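Local coordinates for protein glutathione S-transferase enzyme with thioredoxin-like domain (PDB 4MF7) that probably catalyses the conjugation of reduced glutathione to electrophilic substrates, as glutathione transferases do, at residues K33-Q38 / P82-L87; Q125-P128 / R133-Q136; E187-L190 / W195-D198; I203-T208 / P234-R239; N214-G217 / A221-L224. All coordinates share one frame; numbering follows the deposited sequence.

Contact 1: residues K33-Q38 / P82-L87; sequences KRWPAQ and PEFLSL
Lys33, at the end of the short helix 31-34, brushes Glu83 with its side-chain root: CB of Lys33 lies 4.4 Å from CG of Glu83. Its ammonium stays farther off, with Lys33 NZ 5.1 Å from Glu83 OE1, close enough for attraction between charges but making no salt bridge. Arg34 carries the polar part. Its CB packs on Glu83 CB at 3.7 Å, and the chain then runs out with CG anti to the backbone N (chi1 -170°) before bending at CD, which turns the side of the guanidinium toward the carboxylate. Arg34 NE gives the straighter bond to Glu83 OE2, 2.9 Å at 158°, and Arg34 NH2 adds a more bent one of 3.2 Å to the same oxygen. OE2 lies near the guanidinium plane, yet both nitrogens come at it from one face of the carboxylate. Trp35 follows with the far corner of its indole, CZ3 standing 4.0 Å from CB of Phe84, while Arg34 CG rests against one face of the same ring. Tyr46 of strand 43-47 touches both Trp35 and Phe84, linking this side to the sheet of the thioredoxin-like domain. Charge at the surface and apolar packing of Trp35 beside it thus hold the segment ahead of the first strand to helix 82-87; with solvent close to the ion pair, its contribution is likely to be modest and to depend on Glu83 staying ionised.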
# COMPACT_ATOMS: atom_id res chain seq x y z
N LYS A 33 -17.98 21.70 2.90
CA LYS A 33 -19.08 22.46 2.28
C LYS A 33 -20.15 21.51 1.76
O LYS A 33 -21.33 21.81 1.89
CB LYS A 33 -18.55 23.35 1.16
CG LYS A 33 -17.59 24.42 1.67
CD LYS A 33 -16.75 25.02 0.56
CE LYS A 33 -17.57 25.94 -0.32
NZ LYS A 33 -16.76 26.41 -1.48
N ARG A 34 -19.74 20.36 1.22
CA ARG A 34 -20.68 19.33 0.75
C ARG A 34 -21.11 18.30 1.81
O ARG A 34 -22.25 17.81 1.77
CB ARG A 34 -20.12 18.63 -0.47
CG ARG A 34 -21.14 17.73 -1.16
CD ARG A 34 -20.66 17.28 -2.52
NE ARG A 34 -20.64 18.34 -3.54
CZ ARG A 34 -21.60 18.57 -4.44
NH1 ARG A 34 -22.71 17.83 -4.47
NH2 ARG A 34 -21.44 19.54 -5.34
N TRP A 35 -20.20 17.94 2.71
CA TRP A 35 -20.48 17.04 3.84
C TRP A 35 -20.11 17.72 5.13
O TRP A 35 -19.02 17.51 5.65
CB TRP A 35 -19.75 15.68 3.69
CG TRP A 35 -20.23 14.90 2.52
CD1 TRP A 35 -21.31 14.07 2.48
CD2 TRP A 35 -19.66 14.88 1.21
NE1 TRP A 35 -21.45 13.54 1.23
CE2 TRP A 35 -20.46 14.03 0.42
CE3 TRP A 35 -18.56 15.51 0.62
CZ2 TRP A 35 -20.18 13.77 -0.92
CZ3 TRP A 35 -18.29 15.27 -0.71
CH2 TRP A 35 -19.08 14.39 -1.46
N PRO A 36 -21.01 18.57 5.66
CA PRO A 36 -20.67 19.38 6.83
C PRO A 36 -20.36 18.55 8.07
O PRO A 36 -20.93 17.47 8.24
CB PRO A 36 -21.93 20.25 7.05
CG PRO A 36 -22.62 20.27 5.72
CD PRO A 36 -22.34 18.92 5.12
N ALA A 37 -19.47 19.06 8.90
CA ALA A 37 -19.14 18.41 10.16
C ALA A 37 -20.12 18.87 11.24
O ALA A 37 -20.12 20.04 11.61
CB ALA A 37 -17.72 18.78 10.56
N GLN A 38 -20.98 17.97 11.72
CA GLN A 38 -21.86 18.24 12.87
C GLN A 38 -21.08 18.26 14.18
O GLN A 38 -21.50 18.91 15.14
CB GLN A 38 -23.01 17.21 12.98
CG GLN A 38 -23.91 17.10 11.77
CD GLN A 38 -24.59 18.42 11.43
OE1 GLN A 38 -25.02 19.16 12.32
NE2 GLN A 38 -24.68 18.72 10.14
N PRO A 82 -15.86 18.90 -6.88
CA PRO A 82 -14.66 19.62 -6.41
C PRO A 82 -14.46 19.54 -4.88
O PRO A 82 -13.34 19.61 -4.38
CB PRO A 82 -14.88 21.07 -6.87
CG PRO A 82 -16.19 21.09 -7.60
CD PRO A 82 -16.65 19.69 -7.84
N GLU A 83 -15.54 19.36 -4.14
CA GLU A 83 -15.43 19.29 -2.68
C GLU A 83 -14.73 17.98 -2.24
O GLU A 83 -13.83 18.01 -1.41
CB GLU A 83 -16.82 19.42 -2.04
CG GLU A 83 -17.43 20.81 -2.24
CD GLU A 83 -18.05 21.02 -3.61
OE1 GLU A 83 -18.18 22.19 -4.02
OE2 GLU A 83 -18.43 20.02 -4.28
N PHE A 84 -15.13 16.86 -2.82
CA PHE A 84 -14.46 15.60 -2.47
C PHE A 84 -13.01 15.60 -2.95
O PHE A 84 -12.09 15.27 -2.19
CB PHE A 84 -15.16 14.37 -3.03
CG PHE A 84 -14.57 13.09 -2.48
CD1 PHE A 84 -14.93 12.64 -1.24
CD2 PHE A 84 -13.59 12.38 -3.18
CE1 PHE A 84 -14.39 11.48 -0.70
CE2 PHE A 84 -13.01 11.23 -2.63
CZ PHE A 84 -13.41 10.78 -1.39
N LEU A 85 -12.80 16.01 -4.20
CA LEU A 85 -11.43 16.01 -4.77
C LEU A 85 -10.48 16.92 -4.02
O LEU A 85 -9.26 16.72 -4.06
CB LEU A 85 -11.46 16.37 -6.26
CG LEU A 85 -12.23 15.45 -7.19
CD1 LEU A 85 -12.33 16.09 -8.58
CD2 LEU A 85 -11.58 14.06 -7.26
N SER A 86 -11.02 17.92 -3.33
CA SER A 86 -10.17 18.82 -2.54
C SER A 86 -9.47 18.07 -1.40
O SER A 86 -8.40 18.48 -0.96
CB SER A 86 -10.96 20.02 -1.98
OG SER A 86 -11.72 19.70 -0.82
N LEU A 87 -10.06 16.96 -0.94
CA LEU A 87 -9.42 16.11 0.07
C LEU A 87 -8.61 14.97 -0.54
O LEU A 87 -7.46 14.72 -0.13
CB LEU A 87 -10.48 15.53 1.02
CG LEU A 87 -10.00 14.62 2.14
CD1 LEU A 87 -8.93 15.25 3.01
CD2 LEU A 87 -11.18 14.16 2.98

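Contact 2: residues Q125-P128 / R133-Q136; sequences QFLP and RRWQ
The carbonyl oxygen of Pro128 takes a short hydrogen bond from Arg134 NH1, 2.6 Å and bent to 138° at the hydrogen. The oxygen is tilted 25° out of the guanidinium plane. Arg134 gets there by a bend at CD (chi3 85°), which folds its end back from the helix over the preceding loop. Leu127 then lies across one face of this guanidinium: its CD1 is 3.7 Å from Arg134 NH2. With Arg134 replaced by an alanine, the Pro128 carbonyl would probably lose this donor and Leu127 CD1 the flat group it rests on. Arg133 uses the proline differently. The pyrrolidine ring sits over a face of its guanidinium, with Pro128 CB 3.4 Å from Arg133 NH2, while the polar work of Arg133 lies elsewhere, in a salt bridge from NH1 to Asp200 and a hydrogen bond from the same nitrogen to the Met197 carbonyl. The contact folds the loop after helix 112-123 against the first turns of helix 131-138. On one side Leu127 reaches Ile203 of helix 203-215; Trp135, the next residue of the helix after Arg134, meets Tyr118 of the second subunit edge-to-face.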
# COMPACT_ATOMS: atom_id res chain seq x y z
N GLN A 125 -2.54 1.34 19.47
CA GLN A 125 -3.28 0.09 19.42
C GLN A 125 -3.10 -0.61 18.03
O GLN A 125 -2.91 0.06 17.03
CB GLN A 125 -4.79 0.35 19.67
CG GLN A 125 -5.17 0.98 21.04
CD GLN A 125 -6.71 1.18 21.16
OE1 GLN A 125 -7.47 0.24 20.97
NE2 GLN A 125 -7.15 2.41 21.42
N PHE A 126 -3.16 -1.94 18.04
CA PHE A 126 -3.34 -2.81 16.85
C PHE A 126 -2.07 -2.95 16.01
O PHE A 126 -2.13 -3.24 14.81
CB PHE A 126 -4.57 -2.38 16.03
CG PHE A 126 -5.83 -2.37 16.85
CD1 PHE A 126 -6.26 -3.55 17.43
CD2 PHE A 126 -6.52 -1.20 17.09
CE1 PHE A 126 -7.41 -3.56 18.23
CE2 PHE A 126 -7.66 -1.20 17.91
CZ PHE A 126 -8.09 -2.39 18.46
N LEU A 127 -0.92 -2.76 16.66
CA LEU A 127 0.38 -3.18 16.11
C LEU A 127 1.10 -4.07 17.14
O LEU A 127 0.94 -3.86 18.36
CB LEU A 127 1.25 -1.99 15.79
CG LEU A 127 0.99 -1.29 14.47
CD1 LEU A 127 1.85 -0.04 14.37
CD2 LEU A 127 1.27 -2.22 13.30
N PRO A 128 1.88 -5.05 16.67
CA PRO A 128 2.67 -5.84 17.63
C PRO A 128 3.66 -4.96 18.37
O PRO A 128 3.93 -3.82 17.95
CB PRO A 128 3.37 -6.88 16.75
CG PRO A 128 2.54 -6.93 15.51
CD PRO A 128 2.13 -5.53 15.30
N ARG A 133 8.17 -7.64 13.92
CA ARG A 133 6.77 -8.00 13.64
C ARG A 133 5.90 -6.79 13.27
O ARG A 133 4.96 -6.93 12.47
CB ARG A 133 6.19 -8.86 14.79
CG ARG A 133 6.76 -10.29 14.74
CD ARG A 133 6.36 -11.27 15.83
NE ARG A 133 4.91 -11.40 15.97
CZ ARG A 133 4.20 -10.72 16.85
NH1 ARG A 133 2.88 -10.86 16.93
NH2 ARG A 133 4.83 -9.87 17.66
N ARG A 134 6.22 -5.60 13.77
CA ARG A 134 5.57 -4.40 13.30
C ARG A 134 5.80 -4.21 11.81
O ARG A 134 4.86 -3.93 11.10
CB ARG A 134 5.98 -3.15 14.05
CG ARG A 134 5.52 -3.19 15.49
CD ARG A 134 6.28 -2.21 16.36
NE ARG A 134 5.69 -0.90 16.32
CZ ARG A 134 4.73 -0.46 17.14
NH1 ARG A 134 4.21 -1.24 18.10
NH2 ARG A 134 4.30 0.77 17.00
N TRP A 135 7.04 -4.35 11.34
CA TRP A 135 7.30 -4.21 9.91
C TRP A 135 6.55 -5.26 9.12
O TRP A 135 5.96 -4.95 8.07
CB TRP A 135 8.81 -4.25 9.59
CG TRP A 135 9.50 -3.08 10.14
CD1 TRP A 135 10.44 -3.06 11.14
CD2 TRP A 135 9.30 -1.74 9.76
NE1 TRP A 135 10.83 -1.78 11.39
CE2 TRP A 135 10.15 -0.94 10.56
CE3 TRP A 135 8.51 -1.12 8.79
CZ2 TRP A 135 10.20 0.42 10.42
CZ3 TRP A 135 8.54 0.20 8.67
CH2 TRP A 135 9.39 0.98 9.47
N GLN A 136 6.54 -6.50 9.61
CA GLN A 136 5.86 -7.56 8.91
C GLN A 136 4.37 -7.30 8.81
O GLN A 136 3.76 -7.64 7.81
CB GLN A 136 6.10 -8.91 9.58
CG GLN A 136 7.49 -9.47 9.30
CD GLN A 136 7.67 -10.83 9.92
OE1 GLN A 136 7.37 -11.03 11.10
NE2 GLN A 136 8.17 -11.78 9.14

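Contact 3: residues E187-L190 / W195-D198; sequences EARL and WIMD
Arg189 and the backbone oxygen of Ile196 form the tight, polar part of this contact. Arg189 NE donates to Ile196 O at 2.8 Å and Arg189 NH2 to the same oxygen at 2.9 Å, so one buried carbonyl is gripped side-on by two nitrogens, close to the guanidinium plane. CG of Arg189 stands anti to the backbone N (chi1 179°) and the chain kinks once at chi2 (66°), after which it runs extended to the loop. Leu190 closes the apolar half: its CD2 presses on the peptide joining Trp195 to Ile196, 3.7 Å from Ile196 N, and lies 4.1 Å from Ile196 CG1. Met197 belongs to the buried part too, its SD beside the end of the arginine, 3.6 Å from Arg189 NH2. Packing slackens only at Asp198, a partly exposed residue: its OD2 stays 4.2 Å from Arg189 NH2, well out of the guanidinium plane, where it can add only charge attraction; its salt bridge is with Arg193. A leucine in place of Arg189 would probably leave the Ile196 carbonyl without its two donors and the loop less firmly held at this corner. The contact pins the turn at 195-198 to the end of helix 171-190. Leu190 continues inward to Trp236 of helix 232-241, Ile196 packs on Ala204 and Thr208 of helix 203-215, and Met197 faces Gln136 and Thr137 of helix 131-138.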
# COMPACT_ATOMS: atom_id res chain seq x y z
N GLU A 187 -4.50 -18.69 3.78
CA GLU A 187 -4.65 -20.02 4.38
C GLU A 187 -3.28 -20.53 4.92
O GLU A 187 -3.18 -20.97 6.07
CB GLU A 187 -5.19 -20.99 3.33
CG GLU A 187 -5.46 -22.40 3.81
CD GLU A 187 -6.64 -22.53 4.76
OE1 GLU A 187 -6.90 -23.66 5.23
OE2 GLU A 187 -7.32 -21.53 5.04
N ALA A 188 -2.25 -20.38 4.10
CA ALA A 188 -0.88 -20.77 4.48
C ALA A 188 -0.38 -19.96 5.68
O ALA A 188 0.23 -20.52 6.59
CB ALA A 188 0.07 -20.63 3.29
N ARG A 189 -0.65 -18.65 5.70
CA ARG A 189 -0.26 -17.81 6.82
C ARG A 189 -0.98 -18.18 8.10
O ARG A 189 -0.39 -18.15 9.16
CB ARG A 189 -0.51 -16.31 6.51
CG ARG A 189 -0.17 -15.35 7.63
CD ARG A 189 1.34 -15.35 7.90
NE ARG A 189 1.63 -14.49 9.04
CZ ARG A 189 2.83 -14.31 9.57
NH1 ARG A 189 3.87 -14.93 9.04
NH2 ARG A 189 2.99 -13.51 10.62
N LEU A 190 -2.28 -18.50 8.02
CA LEU A 190 -3.10 -18.65 9.21
C LEU A 190 -3.05 -20.08 9.80
O LEU A 190 -3.65 -20.35 10.83
CB LEU A 190 -4.55 -18.22 8.92
CG LEU A 190 -4.80 -16.72 8.75
CD1 LEU A 190 -6.16 -16.46 8.12
CD2 LEU A 190 -4.67 -15.99 10.08
N TRP A 195 -4.37 -15.00 14.63
CA TRP A 195 -4.48 -13.82 13.73
C TRP A 195 -3.31 -13.86 12.72
O TRP A 195 -2.43 -14.70 12.83
CB TRP A 195 -4.46 -12.54 14.57
CG TRP A 195 -5.60 -12.48 15.62
CD1 TRP A 195 -5.46 -12.51 16.99
CD2 TRP A 195 -7.02 -12.40 15.36
NE1 TRP A 195 -6.71 -12.43 17.59
CE2 TRP A 195 -7.67 -12.38 16.61
CE3 TRP A 195 -7.80 -12.37 14.20
CZ2 TRP A 195 -9.06 -12.32 16.73
CZ3 TRP A 195 -9.18 -12.30 14.33
CH2 TRP A 195 -9.79 -12.27 15.58
N ILE A 196 -3.29 -12.94 11.75
CA ILE A 196 -2.23 -12.91 10.77
C ILE A 196 -0.86 -12.79 11.49
O ILE A 196 0.10 -13.41 11.06
CB ILE A 196 -2.46 -11.78 9.74
CG1 ILE A 196 -3.61 -12.20 8.81
CG2 ILE A 196 -1.19 -11.44 8.97
CD1 ILE A 196 -4.19 -11.06 8.01
N MET A 197 -0.82 -12.01 12.57
CA MET A 197 0.38 -11.83 13.39
C MET A 197 0.28 -12.62 14.71
O MET A 197 0.55 -12.10 15.80
CB MET A 197 0.66 -10.37 13.64
CG MET A 197 0.73 -9.52 12.39
SD MET A 197 1.91 -10.10 11.14
CE MET A 197 3.48 -9.94 12.02
N ASP A 198 -0.12 -13.87 14.58
CA ASP A 198 -0.14 -14.84 15.69
C ASP A 198 -1.13 -14.42 16.75
O ASP A 198 -2.32 -14.31 16.46
CB ASP A 198 1.28 -15.04 16.24
CG ASP A 198 2.15 -15.77 15.27
OD1 ASP A 198 2.12 -17.02 15.25
OD2 ASP A 198 2.85 -15.09 14.52

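Contact 4: residues I203-T208 / P234-R239; sequences IADIAT and PAWLER
The Trp236 indole meets helix 203-215 with its edge, Asp205 and Thr208 lying near the ring plane, while Leu190 CD1 lies over one face, 3.5 Å from Trp236 CG. Leu186, Leu209 and Val212 also touch the Trp236 side chain in this helical core of the glutathione transferase C-terminal domain. Asp205 completes a capping box, consistent with the one known in this family: Thr202 caps helix 203-215, its OG1 taking the N-H of Ala204, and Asp205 OD2 takes the N-H of Thr202. The other oxygen, OD1, faces helix 232-241. Trp236 NE1 donates to Asp205 OD1 at 2.8 Å, nearly straight at 168°, reaching the oxygen on its anti side with carboxylate and ring planes 47° apart; this bond satisfies the buried indole nitrogen. OD1 also takes the backbone N-H of Ile196, so the aspartate joins helix cap, preceding loop and helix 232-241. Two such donors and the helix N-terminus would be expected to favour the ionised carboxylate. With CG anti to the backbone N (chi1 163°), Trp236 carries its indole across to helix 203-215. Farther along the edge, Thr208 OG1 touches Trp236 CZ2 at 3.3 Å while its hydroxyl donates to Ala204 O at 2.9 Å.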
# COMPACT_ATOMS: atom_id res chain seq x y z
N ILE A 203 -3.82 -4.29 12.69
CA ILE A 203 -4.25 -3.67 11.44
C ILE A 203 -4.18 -4.62 10.22
O ILE A 203 -4.90 -4.40 9.24
CB ILE A 203 -3.57 -2.31 11.16
CG1 ILE A 203 -2.02 -2.41 11.02
CG2 ILE A 203 -3.98 -1.28 12.15
CD1 ILE A 203 -1.37 -1.10 10.64
N ALA A 204 -3.36 -5.68 10.28
CA ALA A 204 -3.36 -6.71 9.21
C ALA A 204 -4.71 -7.43 9.07
O ALA A 204 -5.20 -7.60 7.97
CB ALA A 204 -2.24 -7.73 9.41
N ASP A 205 -5.29 -7.86 10.19
CA ASP A 205 -6.63 -8.48 10.20
C ASP A 205 -7.72 -7.46 9.82
O ASP A 205 -8.62 -7.75 9.00
CB ASP A 205 -6.92 -9.09 11.56
CG ASP A 205 -5.78 -9.97 12.04
OD1 ASP A 205 -5.64 -11.12 11.53
OD2 ASP A 205 -5.03 -9.46 12.89
N ILE A 206 -7.59 -6.25 10.36
CA ILE A 206 -8.53 -5.17 10.10
C ILE A 206 -8.52 -4.83 8.61
O ILE A 206 -9.55 -4.50 8.06
CB ILE A 206 -8.24 -3.94 11.01
CG1 ILE A 206 -8.46 -4.32 12.49
CG2 ILE A 206 -9.02 -2.70 10.61
CD1 ILE A 206 -7.91 -3.29 13.46
N ALA A 207 -7.36 -4.94 7.96
CA ALA A 207 -7.26 -4.63 6.54
C ALA A 207 -7.86 -5.72 5.64
O ALA A 207 -8.21 -5.46 4.49
CB ALA A 207 -5.80 -4.40 6.15
N THR A 208 -7.97 -6.95 6.13
CA THR A 208 -8.28 -8.08 5.28
C THR A 208 -9.65 -8.75 5.56
O THR A 208 -10.24 -9.37 4.66
CB THR A 208 -7.16 -9.12 5.36
OG1 THR A 208 -6.96 -9.50 6.71
CG2 THR A 208 -5.86 -8.51 4.89
N PRO A 234 -11.57 -19.81 7.10
CA PRO A 234 -12.93 -19.81 7.68
C PRO A 234 -12.96 -19.59 9.19
O PRO A 234 -13.78 -18.82 9.70
CB PRO A 234 -13.48 -21.19 7.29
CG PRO A 234 -12.76 -21.55 6.06
CD PRO A 234 -11.37 -20.95 6.18
N ALA A 235 -12.04 -20.23 9.91
CA ALA A 235 -11.96 -20.09 11.36
C ALA A 235 -11.54 -18.67 11.77
O ALA A 235 -12.12 -18.07 12.66
CB ALA A 235 -11.01 -21.12 11.93
N TRP A 236 -10.53 -18.13 11.10
CA TRP A 236 -10.10 -16.77 11.36
C TRP A 236 -11.23 -15.77 11.03
O TRP A 236 -11.47 -14.83 11.78
CB TRP A 236 -8.84 -16.48 10.54
CG TRP A 236 -8.47 -15.06 10.34
CD1 TRP A 236 -7.68 -14.30 11.13
CD2 TRP A 236 -8.76 -14.27 9.16
NE1 TRP A 236 -7.49 -13.05 10.55
CE2 TRP A 236 -8.16 -13.02 9.35
CE3 TRP A 236 -9.52 -14.51 8.00
CZ2 TRP A 236 -8.26 -11.98 8.40
CZ3 TRP A 236 -9.61 -13.49 7.04
CH2 TRP A 236 -9.00 -12.23 7.27
N LEU A 237 -11.93 -15.97 9.91
CA LEU A 237 -13.03 -15.06 9.54
C LEU A 237 -14.09 -15.06 10.64
O LEU A 237 -14.59 -14.00 11.02
CB LEU A 237 -13.64 -15.43 8.20
CG LEU A 237 -14.78 -14.51 7.68
CD1 LEU A 237 -14.31 -13.05 7.49
CD2 LEU A 237 -15.36 -15.06 6.38
N GLU A 238 -14.42 -16.25 11.14
CA GLU A 238 -15.36 -16.41 12.26
C GLU A 238 -14.90 -15.68 13.50
O GLU A 238 -15.68 -14.98 14.13
CB GLU A 238 -15.51 -17.91 12.64
CG GLU A 238 -16.83 -18.56 12.29
CD GLU A 238 -17.18 -19.67 13.28
OE1 GLU A 238 -18.38 -19.98 13.41
OE2 GLU A 238 -16.28 -20.23 13.93
N ARG A 239 -13.62 -15.79 13.84
CA ARG A 239 -13.07 -15.08 15.00
C ARG A 239 -13.21 -13.56 14.80
O ARG A 239 -13.59 -12.83 15.70
CB ARG A 239 -11.60 -15.42 15.23
CG ARG A 239 -11.34 -16.82 15.76
CD ARG A 239 -9.90 -16.97 16.23
NE ARG A 239 -8.94 -17.11 15.14
CZ ARG A 239 -8.73 -18.23 14.45
NH1 ARG A 239 -7.82 -18.25 13.49
NH2 ARG A 239 -9.42 -19.34 14.71

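Contact 5: residues N214-G217 / A221-L224; sequences NLIG and AREL
Ile216 packs against Arg222 and Ala221 across the turn between two helices of the all-helical C-terminal domain, where helix 203-215 ends and the short helix 221-224 starts after a brief loop. Ile216 is the first residue to leave helical geometry. Its branch point meets the aliphatic stem of the arginine, Ile216 CB lying 3.7 Å from Arg222 CG, and farther out its CD1 reaches 3.7 Å from Arg222 NH1. CG1 of Ile216 is wedged between its own backbone N and carbonyl carbon (chi1 64°), a placing that turns the CD1 arm toward the guanidinium and also toward Leu237 of helix 232-241. The charged end of Arg222 has its main partner elsewhere, in a salt bridge from NH2 to Asp228; Phe227 lies against both Ile216 and Arg222. Ala221 fills the inner angle of the turn: its methyl points at the other segment, 3.7 Å from Ile216 CA and 3.3 Å from the carbonyl oxygen of Leu215. Contact between the segments' side chains is thus largely van der Waals, and a water adds a polar bridge, accepting from Arg222 N at 2.7 Å and donating a weak 3.3 Å bond to Ile216 O.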
# COMPACT_ATOMS: atom_id res chain seq x y z
N ASN A 214 -16.64 -10.05 2.02
CA ASN A 214 -17.31 -9.63 0.79
C ASN A 214 -17.13 -10.62 -0.36
O ASN A 214 -18.02 -10.80 -1.20
CB ASN A 214 -16.81 -8.24 0.38
CG ASN A 214 -17.53 -7.70 -0.83
OD1 ASN A 214 -18.66 -7.23 -0.73
ND2 ASN A 214 -16.90 -7.77 -1.99
N LEU A 215 -15.96 -11.26 -0.39
CA LEU A 215 -15.59 -12.20 -1.46
C LEU A 215 -16.60 -13.34 -1.56
O LEU A 215 -16.90 -13.82 -2.64
CB LEU A 215 -14.21 -12.78 -1.17
CG LEU A 215 -13.40 -13.38 -2.31
CD1 LEU A 215 -12.77 -12.26 -3.12
CD2 LEU A 215 -12.34 -14.28 -1.70
N ILE A 216 -17.13 -13.73 -0.40
CA ILE A 216 -18.06 -14.84 -0.27
C ILE A 216 -19.45 -14.32 0.08
O ILE A 216 -20.28 -15.05 0.66
CB ILE A 216 -17.59 -15.82 0.84
CG1 ILE A 216 -17.60 -15.13 2.22
CG2 ILE A 216 -16.22 -16.39 0.50
CD1 ILE A 216 -17.47 -16.06 3.41
N GLY A 217 -19.70 -13.06 -0.27
CA GLY A 217 -20.91 -12.37 0.10
C GLY A 217 -22.08 -12.84 -0.73
O GLY A 217 -23.16 -13.07 -0.19
N ALA A 221 -20.83 -17.69 -4.31
CA ALA A 221 -19.43 -17.22 -4.24
C ALA A 221 -18.54 -18.18 -3.44
O ALA A 221 -17.45 -18.52 -3.90
CB ALA A 221 -19.35 -15.82 -3.63
N ARG A 222 -19.01 -18.60 -2.27
CA ARG A 222 -18.26 -19.58 -1.46
C ARG A 222 -17.92 -20.81 -2.28
O ARG A 222 -16.80 -21.28 -2.27
CB ARG A 222 -19.08 -20.10 -0.29
CG ARG A 222 -19.32 -19.12 0.82
CD ARG A 222 -20.29 -19.72 1.80
NE ARG A 222 -19.58 -20.47 2.83
CZ ARG A 222 -19.34 -20.01 4.06
NH1 ARG A 222 -19.73 -18.80 4.45
NH2 ARG A 222 -18.69 -20.78 4.91
N GLU A 223 -18.92 -21.34 -2.99
CA GLU A 223 -18.73 -22.54 -3.79
C GLU A 223 -17.74 -22.28 -4.91
O GLU A 223 -16.86 -23.09 -5.20
CB GLU A 223 -20.08 -23.03 -4.34
CG GLU A 223 -20.99 -23.63 -3.27
CD GLU A 223 -21.61 -22.60 -2.32
OE1 GLU A 223 -21.74 -21.39 -2.67
OE2 GLU A 223 -21.98 -22.99 -1.20
N LEU A 224 -17.86 -21.14 -5.57
CA LEU A 224 -16.95 -20.82 -6.67
C LEU A 224 -15.46 -20.81 -6.26
O LEU A 224 -14.59 -21.22 -7.02
CB LEU A 224 -17.31 -19.46 -7.27
CG LEU A 224 -18.50 -19.39 -8.24
CD1 LEU A 224 -18.94 -17.96 -8.45
CD2 LEU A 224 -18.13 -20.03 -9.56
O HOH W 1 -21.24 -17.43 -1.43

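Overall arrangement
Contact 1 comes first along the chain, closing a loop of 43 residues within the thioredoxin-like half, and it stands apart: its centre is about 32 Å or more from those of the others. Contacts 2 and 3 each close a short loop in series, the former entering helix 131-138, the latter leaving helix 171-190. They meet where helix 131-138 touches the turn at 195-198. Contact 4 spans a longer excursion between helices 203-215 and 232-241 and joins contact 3 through Asp205 and Ile196, and contact 2 through Ile203 and Phe126. Contact 5 falls within that excursion and touches contact 4 at Ile216 and Leu237, completing a chain of contacts across the helical half.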